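LAE5 (Uncultured bacterium, PDB 5JD3) probably hydrolyses ester bonds, as an alpha/beta-hydrolase esterase of the GDSL-like lipase/acylhydrolase family. Local coordinates at residues Val130-Ala144 with Tyr176-Cys189. Numbering follows the deposited sequence.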
ATOM      1  N   VAL A 130      14.367  -0.945  10.711  1.00 34.64           N
ATOM      2  CA  VAL A 130      14.761  -1.019   9.309  1.00 34.19           C
ATOM      3  C   VAL A 130      15.293   0.335   8.847  1.00 36.38           C
ATOM      4  O   VAL A 130      14.523   1.259   8.584  1.00 35.42           O
ATOM      5  CB  VAL A 130      13.586  -1.446   8.405  1.00 32.99           C
ATOM      6  CG1 VAL A 130      14.030  -1.512   6.950  1.00 29.89           C
ATOM      7  CG2 VAL A 130      13.030  -2.787   8.857  1.00 34.13           C
ATOM      8  N   CYS A 131      16.614   0.442   8.761  1.00 36.90           N
ATOM      9  CA  CYS A 131      17.277   1.679   8.359  1.00 36.62           C
ATOM     10  C   CYS A 131      16.913   2.068   6.926  1.00 31.18           C
ATOM     11  O   CYS A 131      16.518   1.212   6.135  1.00 28.33           O
ATOM     12  CB  CYS A 131      18.795   1.528   8.504  1.00 40.22           C
ATOM     13  SG  CYS A 131      19.354   1.246  10.202  1.00128.67           S
ATOM     14  N   PRO A 132      17.030   3.367   6.592  1.00 32.14           N
ATOM     15  CA  PRO A 132      16.745   3.850   5.235  1.00 30.32           C
ATOM     16  C   PRO A 132      17.484   3.069   4.149  1.00 31.47           C
ATOM     17  O   PRO A 132      16.928   2.836   3.075  1.00 29.28           O
ATOM     18  CB  PRO A 132      17.227   5.301   5.275  1.00 32.34           C
ATOM     19  CG  PRO A 132      17.054   5.703   6.693  1.00 33.42           C
ATOM     20  CD  PRO A 132      17.353   4.476   7.510  1.00 34.51           C
ATOM     21  N   GLU A 133      18.718   2.666   4.438  1.00 35.74           N
ATOM     22  CA  GLU A 133      19.527   1.920   3.482  1.00 39.99           C
ATOM     23  C   GLU A 133      18.939   0.540   3.197  1.00 40.88           C
ATOM     24  O   GLU A 133      18.821   0.135   2.040  1.00 39.40           O
ATOM     25  CB  GLU A 133      20.962   1.785   3.992  1.00 46.02           C
ATOM     26  CG  GLU A 133      21.857   0.934   3.108  1.00 54.60           C
ATOM     27  CD  GLU A 133      23.306   0.956   3.556  1.00 67.05           C
ATOM     28  OE1 GLU A 133      23.710   1.938   4.213  1.00 71.90           O
ATOM     29  OE2 GLU A 133      24.038  -0.009   3.252  1.00 71.72           O
ATOM     30  N   GLU A 134      18.572  -0.179   4.255  1.00 39.91           N
ATOM     31  CA  GLU A 134      17.977  -1.503   4.104  1.00 39.00           C
ATOM     32  C   GLU A 134      16.626  -1.414   3.407  1.00 33.83           C
ATOM     33  O   GLU A 134      16.296  -2.250   2.566  1.00 34.32           O
ATOM     34  CB  GLU A 134      17.820  -2.189   5.463  1.00 40.23           C
ATOM     35  CG  GLU A 134      17.160  -3.558   5.383  1.00 42.00           C
ATOM     36  CD  GLU A 134      16.978  -4.206   6.742  1.00 48.71           C
ATOM     37  OE1 GLU A 134      17.351  -3.581   7.756  1.00 54.27           O
ATOM     38  OE2 GLU A 134      16.460  -5.341   6.795  1.00 48.26           O
ATOM     39  N   TYR A 135      15.851  -0.395   3.764  1.00 30.39           N
ATOM     40  CA  TYR A 135      14.539  -0.176   3.170  1.00 29.63           C
ATOM     41  C   TYR A 135      14.641   0.005   1.659  1.00 31.83           C
ATOM     42  O   TYR A 135      13.910  -0.631   0.904  1.00 31.96           O
ATOM     43  CB  TYR A 135      13.861   1.042   3.803  1.00 25.47           C
ATOM     44  CG  TYR A 135      12.487   1.345   3.243  1.00 26.17           C
ATOM     45  CD1 TYR A 135      11.368   0.654   3.687  1.00 29.57           C
ATOM     46  CD2 TYR A 135      12.311   2.328   2.277  1.00 26.51           C
ATOM     47  CE1 TYR A 135      10.111   0.929   3.180  1.00 29.16           C
ATOM     48  CE2 TYR A 135      11.058   2.610   1.765  1.00 24.14           C
ATOM     49  CZ  TYR A 135       9.962   1.909   2.220  1.00 25.62           C
ATOM     50  OH  TYR A 135       8.712   2.185   1.714  1.00 26.70           O
ATOM     51  N   GLU A 136      15.553   0.868   1.226  1.00 35.11           N
ATOM     52  CA  GLU A 136      15.756   1.116  -0.198  1.00 35.88           C
ATOM     53  C   GLU A 136      16.231  -0.138  -0.921  1.00 32.38           C
ATOM     54  O   GLU A 136      15.638  -0.552  -1.915  1.00 32.13           O
ATOM     55  CB  GLU A 136      16.767   2.243  -0.415  1.00 41.67           C
ATOM     56  CG  GLU A 136      17.188   2.408  -1.868  1.00 51.67           C
ATOM     57  CD  GLU A 136      18.138   3.571  -2.079  1.00 63.78           C
ATOM     58  OE1 GLU A 136      18.886   3.911  -1.139  1.00 70.83           O
ATOM     59  OE2 GLU A 136      18.142   4.141  -3.191  1.00 65.53           O
ATOM     60  N   LYS A 137      17.303  -0.734  -0.407  1.00 34.79           N
ATOM     61  CA  LYS A 137      17.917  -1.908  -1.016  1.00 39.25           C
ATOM     62  C   LYS A 137      16.924  -3.056  -1.176  1.00 38.64           C
ATOM     63  O   LYS A 137      16.867  -3.694  -2.227  1.00 40.65           O
ATOM     64  CB  LYS A 137      19.115  -2.369  -0.182  1.00 42.62           C
ATOM     65  CG  LYS A 137      19.954  -3.457  -0.833  1.00 51.22           C
ATOM     66  CD  LYS A 137      21.310  -2.916  -1.262  1.00 59.42           C
ATOM     67  CE  LYS A 137      22.250  -4.037  -1.675  1.00 66.71           C
ATOM     68  NZ  LYS A 137      23.586  -3.518  -2.087  1.00 72.89           N
ATOM     69  N   THR A 138      16.139  -3.308  -0.134  1.00 37.20           N
ATOM     70  CA  THR A 138      15.164  -4.394  -0.152  1.00 38.76           C
ATOM     71  C   THR A 138      13.995  -4.083  -1.084  1.00 34.07           C
ATOM     72  O   THR A 138      13.566  -4.936  -1.859  1.00 31.20           O
ATOM     73  CB  THR A 138      14.618  -4.687   1.260  1.00 35.25           C
ATOM     74  OG1 THR A 138      15.711  -4.873   2.168  1.00 38.52           O
ATOM     75  CG2 THR A 138      13.753  -5.937   1.252  1.00 33.41           C
ATOM     76  N   LEU A 139      13.488  -2.856  -1.002  1.00 33.53           N
ATOM     77  CA  LEU A 139      12.364  -2.426  -1.830  1.00 33.60           C
ATOM     78  C   LEU A 139      12.731  -2.443  -3.310  1.00 34.89           C
ATOM     79  O   LEU A 139      11.953  -2.899  -4.148  1.00 34.54           O
ATOM     80  CB  LEU A 139      11.905  -1.026  -1.421  1.00 32.70           C
ATOM     81  CG  LEU A 139      10.661  -0.452  -2.100  1.00 34.00           C
ATOM     82  CD1 LEU A 139       9.428  -1.248  -1.712  1.00 34.85           C
ATOM     83  CD2 LEU A 139      10.492   1.015  -1.738  1.00 31.00           C
ATOM     84  N   ASP A 140      13.922  -1.941  -3.619  1.00 34.03           N
ATOM     85  CA  ASP A 140      14.426  -1.922  -4.987  1.00 38.82           C
ATOM     86  C   ASP A 140      14.620  -3.338  -5.516  1.00 40.68           C
ATOM     87  O   ASP A 140      14.380  -3.613  -6.692  1.00 45.27           O
ATOM     88  CB  ASP A 140      15.744  -1.144  -5.055  1.00 39.61           C
ATOM     89  CG  ASP A 140      16.413  -1.241  -6.412  1.00 44.95           C
ATOM     90  OD1 ASP A 140      16.114  -0.399  -7.283  1.00 43.65           O
ATOM     91  OD2 ASP A 140      17.243  -2.155  -6.604  1.00 49.77           O
ATOM     92  N   GLU A 141      15.084  -4.243  -4.677  1.00 36.76           N
ATOM     93  CA  GLU A 141      15.284  -5.632  -5.057  1.00 35.55           C
ATOM     94  C   GLU A 141      13.996  -6.388  -5.324  1.00 34.03           C
ATOM     95  O   GLU A 141      13.914  -7.146  -6.244  1.00 29.99           O
ATOM     96  CB  GLU A 141      16.217  -6.357  -4.097  1.00 37.51           C
ATOM     97  CG  GLU A 141      16.176  -7.881  -4.089  1.00 42.17           C
ATOM     98  CD  GLU A 141      16.721  -8.614  -5.343  1.00 98.22           C
ATOM     99  OE1 GLU A 141      17.377  -8.010  -6.240  1.00 99.10           O
ATOM    100  OE2 GLU A 141      16.497  -9.839  -5.455  1.00 97.53           O
ATOM    101  N   LEU A 142      12.991  -6.162  -4.498  1.00 31.09           N
ATOM    102  CA  LEU A 142      11.694  -6.789  -4.729  1.00 31.36           C
ATOM    103  C   LEU A 142      11.104  -6.336  -6.058  1.00 31.27           C
ATOM    104  O   LEU A 142      10.572  -7.141  -6.823  1.00 31.94           O
ATOM    105  CB  LEU A 142      10.725  -6.466  -3.590  1.00 28.87           C
ATOM    106  CG  LEU A 142      11.059  -7.030  -2.209  1.00 29.47           C
ATOM    107  CD1 LEU A 142      10.010  -6.601  -1.194  1.00 30.94           C
ATOM    108  CD2 LEU A 142      11.169  -8.546  -2.263  1.00 26.43           C
ATOM    109  N   VAL A 143      11.205  -5.039  -6.324  1.00 30.34           N
ATOM    110  CA  VAL A 143      10.693  -4.463  -7.561  1.00 30.71           C
ATOM    111  C   VAL A 143      11.474  -4.971  -8.769  1.00 31.79           C
ATOM    112  O   VAL A 143      10.885  -5.319  -9.794  1.00 34.83           O
ATOM    113  CB  VAL A 143      10.747  -2.923  -7.519  1.00 32.16           C
ATOM    114  CG1 VAL A 143      10.553  -2.343  -8.907  1.00 31.46           C
ATOM    115  CG2 VAL A 143       9.701  -2.382  -6.552  1.00 28.63           C
ATOM    116  N   ALA A 144      12.796  -5.026  -8.636  1.00 33.71           N
ATOM    117  CA  ALA A 144      13.664  -5.477  -9.722  1.00 38.29           C
ATOM    118  C   ALA A 144      13.343  -6.904 -10.160  1.00 43.59           C
ATOM    119  O   ALA A 144      13.457  -7.239 -11.339  1.00 45.21           O
ATOM    120  CB  ALA A 144      15.124  -5.372  -9.305  1.00 35.78           C
ATOM    121  N   TYR A 176      11.270   7.957   3.807  1.00 27.83           N
ATOM    122  CA  TYR A 176      11.002   6.644   3.230  1.00 26.44           C
ATOM    123  C   TYR A 176      10.092   6.735   2.010  1.00 24.11           C
ATOM    124  O   TYR A 176      10.177   5.910   1.101  1.00 21.36           O
ATOM    125  CB  TYR A 176      10.387   5.721   4.284  1.00 22.97           C
ATOM    126  CG  TYR A 176      11.393   5.182   5.276  1.00 21.79           C
ATOM    127  CD1 TYR A 176      12.105   6.035   6.108  1.00 24.89           C
ATOM    128  CD2 TYR A 176      11.627   3.817   5.382  1.00 26.43           C
ATOM    129  CE1 TYR A 176      13.026   5.545   7.016  1.00 28.72           C
ATOM    130  CE2 TYR A 176      12.546   3.318   6.286  1.00 30.04           C
ATOM    131  CZ  TYR A 176      13.241   4.186   7.100  1.00 29.55           C
ATOM    132  OH  TYR A 176      14.156   3.691   8.001  1.00 32.96           O
ATOM    133  N   GLY A 177       9.223   7.740   1.994  1.00 25.74           N
ATOM    134  CA  GLY A 177       8.351   7.972   0.858  1.00 33.21           C
ATOM    135  C   GLY A 177       9.138   8.403  -0.366  1.00 36.92           C
ATOM    136  O   GLY A 177       8.911   7.907  -1.469  1.00 36.93           O
ATOM    137  N   ASP A 178      10.068   9.332  -0.162  1.00 38.93           N
ATOM    138  CA  ASP A 178      10.937   9.813  -1.232  1.00 42.03           C
ATOM    139  C   ASP A 178      11.807   8.693  -1.782  1.00 40.54           C
ATOM    140  O   ASP A 178      12.127   8.665  -2.971  1.00 45.98           O
ATOM    141  CB  ASP A 178      11.823  10.959  -0.733  1.00 46.88           C
ATOM    142  CG  ASP A 178      11.109  12.296  -0.736  1.00 60.04           C
ATOM    143  OD1 ASP A 178       9.861  12.308  -0.738  1.00 65.58           O
ATOM    144  OD2 ASP A 178      11.799  13.337  -0.735  1.00 64.79           O
ATOM    145  N   LEU A 179      12.160   7.778  -0.904  1.00 35.64           N
ATOM    146  CA  LEU A 179      12.974   6.631  -1.224  1.00 34.93           C
ATOM    147  C   LEU A 179      12.220   5.661  -2.088  1.00 32.84           C
ATOM    148  O   LEU A 179      12.738   5.065  -2.945  1.00 32.29           O
ATOM    149  CB  LEU A 179      13.385   5.950   0.041  1.00 34.99           C
ATOM    150  CG  LEU A 179      14.838   5.725   0.402  1.00 36.02           C
ATOM    151  CD1 LEU A 179      15.712   6.817  -0.159  1.00 34.73           C
ATOM    152  CD2 LEU A 179      14.962   5.662   1.909  1.00 30.75           C
ATOM    153  N   MET A 180      10.960   5.529  -1.831  1.00 30.36           N
ATOM    154  CA  MET A 180      10.092   4.687  -2.643  1.00 26.97           C
ATOM    155  C   MET A 180       9.872   5.331  -4.008  1.00 25.43           C
ATOM    156  O   MET A 180       9.656   4.642  -5.006  1.00 26.99           O
ATOM    157  CB  MET A 180       8.750   4.443  -1.950  1.00 23.36           C
ATOM    158  CG  MET A 180       7.877   3.421  -2.662  1.00 24.47           C
ATOM    159  SD  MET A 180       6.216   3.291  -1.982  1.00 39.18           S
ATOM    160  CE  MET A 180       6.077   1.519  -1.763  1.00 33.44           C
ATOM    161  N   ARG A 181       9.933   6.659  -4.043  1.00 25.69           N
ATOM    162  CA  ARG A 181       9.759   7.404  -5.284  1.00 35.89           C
ATOM    163  C   ARG A 181      10.902   7.150  -6.259  1.00 37.51           C
ATOM    164  O   ARG A 181      10.673   6.943  -7.450  1.00 36.60           O
ATOM    165  CB  ARG A 181       9.646   8.906  -5.006  1.00 37.39           C
ATOM    166  CG  ARG A 181       8.303   9.355  -4.449  1.00 39.02           C
ATOM    167  CD  ARG A 181       8.252  10.871  -4.320  1.00 45.70           C
ATOM    168  NE  ARG A 181       7.113  11.332  -3.531  1.00 53.01           N
ATOM    169  CZ  ARG A 181       5.961  11.746  -4.048  1.00 57.51           C
ATOM    170  NH1 ARG A 181       4.982  12.149  -3.249  1.00 61.95           N
ATOM    171  NH2 ARG A 181       5.787  11.761  -5.363  1.00 55.04           N
ATOM    172  N   ARG A 182      12.130   7.165  -5.752  1.00 38.87           N
ATOM    173  CA  ARG A 182      13.298   6.991  -6.607  1.00 44.51           C
ATOM    174  C   ARG A 182      13.465   5.537  -7.037  1.00 41.92           C
ATOM    175  O   ARG A 182      14.224   5.240  -7.959  1.00 44.47           O
ATOM    176  CB  ARG A 182      14.566   7.485  -5.902  1.00 48.50           C
ATOM    177  CG  ARG A 182      14.962   6.693  -4.671  1.00 52.61           C
ATOM    178  CD  ARG A 182      16.234   7.255  -4.058  1.00 60.86           C
ATOM    179  NE  ARG A 182      17.360   7.194  -4.985  1.00 68.28           N
ATOM    180  CZ  ARG A 182      18.551   7.737  -4.752  1.00 77.58           C
ATOM    181  NH1 ARG A 182      18.775   8.389  -3.620  1.00 81.36           N
ATOM    182  NH2 ARG A 182      19.518   7.630  -5.653  1.00 80.37           N
ATOM    183  N   VAL A 183      12.757   4.632  -6.369  1.00 37.79           N
ATOM    184  CA  VAL A 183      12.730   3.234  -6.782  1.00 36.67           C
ATOM    185  C   VAL A 183      11.717   3.053  -7.908  1.00 36.78           C
ATOM    186  O   VAL A 183      11.975   2.344  -8.884  1.00 38.18           O
ATOM    187  CB  VAL A 183      12.383   2.293  -5.608  1.00 34.88           C
ATOM    188  CG1 VAL A 183      12.170   0.871  -6.105  1.00 32.63           C
ATOM    189  CG2 VAL A 183      13.484   2.327  -4.561  1.00 37.97           C
ATOM    190  N   ALA A 184      10.569   3.710  -7.771  1.00 35.30           N
ATOM    191  CA  ALA A 184       9.526   3.665  -8.789  1.00 38.12           C
ATOM    192  C   ALA A 184      10.018   4.265 -10.102  1.00 38.28           C
ATOM    193  O   ALA A 184       9.805   3.697 -11.173  1.00 36.53           O
ATOM    194  CB  ALA A 184       8.281   4.395  -8.306  1.00 38.44           C
ATOM    195  N   GLU A 185      10.679   5.415 -10.007  1.00 43.08           N
ATOM    196  CA  GLU A 185      11.226   6.093 -11.178  1.00 46.62           C
ATOM    197  C   GLU A 185      12.278   5.228 -11.863  1.00 44.71           C
ATOM    198  O   GLU A 185      12.374   5.201 -13.090  1.00 45.43           O
ATOM    199  CB  GLU A 185      11.825   7.448 -10.773  1.00 49.99           C
ATOM    200  CG  GLU A 185      12.360   8.300 -11.925  1.00 61.22           C
ATOM    201  CD  GLU A 185      13.761   7.907 -12.369  1.00 67.56           C
ATOM    202  OE1 GLU A 185      14.506   7.324 -11.554  1.00 70.48           O
ATOM    203  OE2 GLU A 185      14.116   8.183 -13.534  1.00 68.06           O
ATOM    204  N   ARG A 186      13.061   4.519 -11.058  1.00 44.05           N
ATOM    205  CA  ARG A 186      14.189   3.745 -11.560  1.00 45.77           C
ATOM    206  C   ARG A 186      13.745   2.514 -12.347  1.00 45.89           C
ATOM    207  O   ARG A 186      14.458   2.046 -13.234  1.00 47.06           O
ATOM    208  CB  ARG A 186      15.091   3.333 -10.395  1.00 49.13           C
ATOM    209  CG  ARG A 186      16.481   2.874 -10.795  1.00 57.51           C
ATOM    210  CD  ARG A 186      17.472   3.144  -9.674  1.00 62.45           C
ATOM    211  NE  ARG A 186      16.968   2.685  -8.382  1.00 64.61           N
ATOM    212  CZ  ARG A 186      17.532   2.973  -7.214  1.00 66.32           C
ATOM    213  NH1 ARG A 186      18.622   3.726  -7.169  1.00 70.28           N
ATOM    214  NH2 ARG A 186      17.003   2.512  -6.089  1.00 61.94           N
ATOM    215  N   HIS A 187      12.564   1.996 -12.025  1.00 35.30           N
ATOM    216  CA  HIS A 187      12.058   0.795 -12.683  1.00 34.24           C
ATOM    217  C   HIS A 187      10.775   1.062 -13.466  1.00 33.64           C
ATOM    218  O   HIS A 187      10.151   0.135 -13.982  1.00 39.38           O
ATOM    219  CB  HIS A 187      11.821  -0.314 -11.658  1.00 34.93           C
ATOM    220  CG  HIS A 187      13.065  -0.759 -10.954  1.00 35.83           C
ATOM    221  ND1 HIS A 187      14.003  -1.577 -11.547  1.00 36.35           N
ATOM    222  CD2 HIS A 187      13.525  -0.502  -9.707  1.00 35.23           C
ATOM    223  CE1 HIS A 187      14.987  -1.803 -10.697  1.00 38.30           C
ATOM    224  NE2 HIS A 187      14.722  -1.162  -9.572  1.00 37.92           N
ATOM    225  N   GLY A 188      10.384   2.329 -13.549  1.00 35.76           N
ATOM    226  CA  GLY A 188       9.209   2.715 -14.308  1.00 35.61           C
ATOM    227  C   GLY A 188       7.905   2.293 -13.658  1.00 34.95           C
ATOM    228  O   GLY A 188       6.902   2.081 -14.339  1.00 30.93           O
ATOM    229  N   CYS A 189       7.919   2.170 -12.336  1.00 33.26           N
ATOM    230  CA  CYS A 189       6.719   1.804 -11.598  1.00 31.45           C
ATOM    231  C   CYS A 189       5.771   2.987 -11.475  1.00 32.34           C
ATOM    232  O   CYS A 189       6.197   4.141 -11.504  1.00 34.76           O
ATOM    233  CB  CYS A 189       7.077   1.284 -10.206  1.00 31.22           C
ATOM    234  SG  CYS A 189       8.261  -0.069 -10.202  1.00 42.26           S
TER
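Y176 and Y135 open the interface between two neighbouring helices on one side of the parallel beta-sheet in the alpha/beta fold of this GDSL-like hydrolase, a worked example of helices pairing through a greasy inner seam and a charged outer margin. The helices of 132-144 and 176-187 run in the same general direction, crossing at -30° with axes 9.8 Å apart. Y176 can be followed outward. Its CB lies near CE2 of Y135; CD2 then comes over one face of the Y135 ring, 3.4 Å from Y135 CG, with the two ring planes oblique at 57°. CE2 reaches CB of Y135, CE1 across the ring lies near CG of P132, and CZ leads to OH, which donates to V130 O over 2.5 Å, in the carbonyl plane, while Q119 also bonds this hydroxyl. Y135 places its ring here by turning CG away from its own backbone N (chi1 180°), and its OH reaches I111 O. Replacing Y135 with an alanine would probably open a gap against Y176 CD2 and leave I111 O without this hydroxyl partner. Farther along, L139 CD2 packs on M180 CG, and V183 sits against D140 and V143. On the outer side, E136 OE2 lies 3.5 Å from R186 NH2, which also forms a weak, salt-bridged hydrogen bond to D140 OD1. H187 NE2 grips OD1 more firmly, at 2.8 Å, from above the carboxylate plane while keeping OD1 near its own ring plane.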